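Local coordinates for protein bacillaene synthase dehydratase PksH (Bacillus subtilis, PDB 3HP0) that dehydrates the (S)-3-hydroxy-3-methylglutaryl group carried by PksL to a 3-methylglutaconyl group during synthesis of the antibiotic bacillaene, at residues C18-H23 / L40-Q45. Residues are numbered along the deposited sequence; the frame is centred on the assembly and turned at random.
Sequences CYITFH and LQVLNQ
Strand residues Cys18 and Ile20 meet helix residue Val42 where 40-45, part of helix 34-48, packs on one face of the sheet at strand 17-22, with the backbones closest at Ile20 and Val42, whose CA atoms are 8.2 Å apart. Because successive side chains of a strand alternate, Cys18 and Ile20 both project toward the helix, while Tyr19 between them points away and forms a cation-pi contact with Arg12. A single methyl does most of the touching: Val42 CG1 lies 3.7 Å from Ile20 CD1 and 3.9 Å from Cys18 SG. It is the branch placed anti to the backbone N (chi1 175°), which carries it toward the strand. Ile20 answers with its longer arm: chi1 of -70° turns CG1 toward the helix, and the extended chi2 (176°) carries CD1 on to Val42 CG1, so that the two side chains run side by side, pointing opposite ways. The thiol of Cys18, compact and weakly polar, suits this buried place and makes a plain van der Waals contact. Beta-branched Ile20 fits a strand and still reaches across to the helix; Val42, short and branched, presents one methyl to both Cys18 and Ile20. Val42 also touches Val11 of the neighbouring strand 9-14, and Ile20 touches Val54 of strand 53-57, so the apolar layer continues over three strands. Leu43, next on the helix, packs on Leu92 and Leu96 of helix 87-98. The packing is that of a right-handed beta-alpha-beta crossover, in which helix 34-48 connects the adjacent parallel strands 17-22 and 53-57 of the crotonase fold.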
ATOM      1  N   CYS A  18       9.781  11.277  -9.511  1.00 34.22           N
ATOM      2  CA  CYS A  18      10.488  10.870  -8.313  1.00 34.54           C
ATOM      3  C   CYS A  18      10.298   9.377  -8.060  1.00 35.45           C
ATOM      4  O   CYS A  18       9.168   8.892  -7.993  1.00 35.82           O
ATOM      5  CB  CYS A  18      10.004  11.642  -7.093  1.00 32.93           C
ATOM      6  SG  CYS A  18      10.737  10.990  -5.584  1.00 32.83           S
ATOM      7  N   TYR A  19      11.406   8.654  -7.925  1.00 35.78           N
ATOM      8  CA  TYR A  19      11.357   7.219  -7.689  1.00 35.23           C
ATOM      9  C   TYR A  19      11.665   6.895  -6.238  1.00 35.78           C
ATOM     10  O   TYR A  19      12.732   7.231  -5.717  1.00 33.98           O
ATOM     11  CB  TYR A  19      12.359   6.485  -8.589  1.00 36.16           C
ATOM     12  CG  TYR A  19      12.059   6.575 -10.073  1.00 35.10           C
ATOM     13  CD1 TYR A  19      11.302   5.599 -10.720  1.00 34.78           C
ATOM     14  CD2 TYR A  19      12.518   7.651 -10.819  1.00 34.22           C
ATOM     15  CE1 TYR A  19      11.011   5.702 -12.080  1.00 35.24           C
ATOM     16  CE2 TYR A  19      12.238   7.767 -12.169  1.00 33.93           C
ATOM     17  CZ  TYR A  19      11.486   6.798 -12.799  1.00 36.45           C
ATOM     18  OH  TYR A  19      11.215   6.945 -14.145  1.00 36.35           O
ATOM     19  N   ILE A  20      10.704   6.253  -5.589  1.00 36.83           N
ATOM     20  CA  ILE A  20      10.849   5.834  -4.210  1.00 38.96           C
ATOM     21  C   ILE A  20      10.960   4.326  -4.293  1.00 40.98           C
ATOM     22  O   ILE A  20      10.030   3.664  -4.751  1.00 40.50           O
ATOM     23  CB  ILE A  20       9.616   6.182  -3.370  1.00 36.50           C
ATOM     24  CG1 ILE A  20       9.523   7.691  -3.169  1.00 34.73           C
ATOM     25  CG2 ILE A  20       9.691   5.455  -2.040  1.00 38.67           C
ATOM     26  CD1 ILE A  20       8.272   8.125  -2.436  1.00 35.13           C
ATOM     27  N   THR A  21      12.104   3.793  -3.874  1.00 43.42           N
ATOM     28  CA  THR A  21      12.340   2.360  -3.908  1.00 46.68           C
ATOM     29  C   THR A  21      12.508   1.843  -2.500  1.00 49.28           C
ATOM     30  O   THR A  21      13.392   2.281  -1.766  1.00 49.43           O
ATOM     31  CB  THR A  21      13.600   2.018  -4.718  1.00 46.04           C
ATOM     32  OG1 THR A  21      13.442   2.448  -6.075  1.00 47.37           O
ATOM     33  CG2 THR A  21      13.842   0.529  -4.713  1.00 46.13           C
ATOM     34  N   PHE A  22      11.644   0.911  -2.124  1.00 53.43           N
ATOM     35  CA  PHE A  22      11.690   0.343  -0.786  1.00 57.58           C
ATOM     36  C   PHE A  22      12.857  -0.632  -0.679  1.00 60.93           C
ATOM     37  O   PHE A  22      12.886  -1.673  -1.332  1.00 61.99           O
ATOM     38  CB  PHE A  22      10.378  -0.368  -0.481  1.00 58.64           C
ATOM     39  CG  PHE A  22       9.181   0.528  -0.588  1.00 59.80           C
ATOM     40  CD1 PHE A  22       9.087   1.674   0.202  1.00 60.07           C
ATOM     41  CD2 PHE A  22       8.142   0.233  -1.462  1.00 60.53           C
ATOM     42  CE1 PHE A  22       7.984   2.505   0.118  1.00 59.36           C
ATOM     43  CE2 PHE A  22       7.030   1.060  -1.554  1.00 61.47           C
ATOM     44  CZ  PHE A  22       6.949   2.201  -0.757  1.00 61.16           C
ATOM     45  N   HIS A  23      13.813  -0.268   0.164  1.00 63.43           N
ATOM     46  CA  HIS A  23      15.011  -1.056   0.390  1.00 65.90           C
ATOM     47  C   HIS A  23      14.962  -1.674   1.788  1.00 68.30           C
ATOM     48  O   HIS A  23      15.597  -1.184   2.717  1.00 69.52           O
ATOM     49  CB  HIS A  23      16.239  -0.166   0.235  1.00 65.18           C
ATOM     50  N   LEU A  40       6.585  10.223   3.901  1.00 49.06           N
ATOM     51  CA  LEU A  40       5.876  11.481   4.092  1.00 50.08           C
ATOM     52  C   LEU A  40       6.832  12.631   3.819  1.00 50.16           C
ATOM     53  O   LEU A  40       6.451  13.670   3.285  1.00 51.16           O
ATOM     54  CB  LEU A  40       5.349  11.566   5.519  1.00 49.80           C
ATOM     55  CG  LEU A  40       4.305  10.494   5.819  1.00 50.60           C
ATOM     56  CD1 LEU A  40       3.995  10.455   7.303  1.00 51.75           C
ATOM     57  CD2 LEU A  40       3.054  10.791   5.010  1.00 50.19           C
ATOM     58  N   GLN A  41       8.088  12.412   4.186  1.00 50.08           N
ATOM     59  CA  GLN A  41       9.153  13.384   4.012  1.00 50.31           C
ATOM     60  C   GLN A  41       9.501  13.569   2.534  1.00 48.86           C
ATOM     61  O   GLN A  41       9.766  14.684   2.082  1.00 49.01           O
ATOM     62  CB  GLN A  41      10.380  12.904   4.777  1.00 53.08           C
ATOM     63  CG  GLN A  41      11.570  13.814   4.687  1.00 59.09           C
ATOM     64  CD  GLN A  41      12.803  13.181   5.293  1.00 61.29           C
ATOM     65  OE1 GLN A  41      12.772  12.689   6.425  1.00 62.88           O
ATOM     66  NE2 GLN A  41      13.900  13.190   4.544  1.00 63.01           N
ATOM     67  N   VAL A  42       9.516  12.470   1.788  1.00 46.02           N
ATOM     68  CA  VAL A  42       9.811  12.526   0.366  1.00 44.33           C
ATOM     69  C   VAL A  42       8.642  13.177  -0.377  1.00 44.32           C
ATOM     70  O   VAL A  42       8.843  13.936  -1.328  1.00 43.83           O
ATOM     71  CB  VAL A  42      10.037  11.115  -0.217  1.00 44.43           C
ATOM     72  CG1 VAL A  42      10.210  11.201  -1.723  1.00 43.39           C
ATOM     73  CG2 VAL A  42      11.253  10.471   0.422  1.00 43.62           C
ATOM     74  N   LEU A  43       7.421  12.876   0.058  1.00 43.18           N
ATOM     75  CA  LEU A  43       6.242  13.433  -0.581  1.00 42.83           C
ATOM     76  C   LEU A  43       6.126  14.934  -0.361  1.00 43.29           C
ATOM     77  O   LEU A  43       5.600  15.647  -1.217  1.00 43.20           O
ATOM     78  CB  LEU A  43       4.976  12.721  -0.097  1.00 42.71           C
ATOM     79  CG  LEU A  43       4.807  11.287  -0.603  1.00 42.18           C
ATOM     80  CD1 LEU A  43       3.447  10.760  -0.185  1.00 42.88           C
ATOM     81  CD2 LEU A  43       4.943  11.252  -2.129  1.00 43.00           C
ATOM     82  N   ASN A  44       6.604  15.416   0.782  1.00 44.66           N
ATOM     83  CA  ASN A  44       6.578  16.851   1.056  1.00 45.93           C
ATOM     84  C   ASN A  44       7.520  17.571   0.099  1.00 45.28           C
ATOM     85  O   ASN A  44       7.249  18.694  -0.318  1.00 46.01           O
ATOM     86  CB  ASN A  44       6.982  17.144   2.496  1.00 49.17           C
ATOM     87  CG  ASN A  44       5.805  17.099   3.439  1.00 53.57           C
ATOM     88  OD1 ASN A  44       4.781  17.735   3.182  1.00 57.70           O
ATOM     89  ND2 ASN A  44       5.936  16.355   4.536  1.00 53.02           N
ATOM     90  N   GLN A  45       8.629  16.929  -0.247  1.00 43.66           N
ATOM     91  CA  GLN A  45       9.563  17.535  -1.186  1.00 44.84           C
ATOM     92  C   GLN A  45       8.879  17.623  -2.550  1.00 43.93           C
ATOM     93  O   GLN A  45       9.065  18.588  -3.286  1.00 43.11           O
ATOM     94  CB  GLN A  45      10.837  16.697  -1.310  1.00 45.83           C
ATOM     95  CG  GLN A  45      11.681  16.649  -0.049  1.00 49.61           C
ATOM     96  CD  GLN A  45      12.932  15.802  -0.209  1.00 51.98           C
ATOM     97  OE1 GLN A  45      13.725  15.659   0.722  1.00 54.22           O
ATOM     98  NE2 GLN A  45      13.111  15.233  -1.393  1.00 52.24           N
TER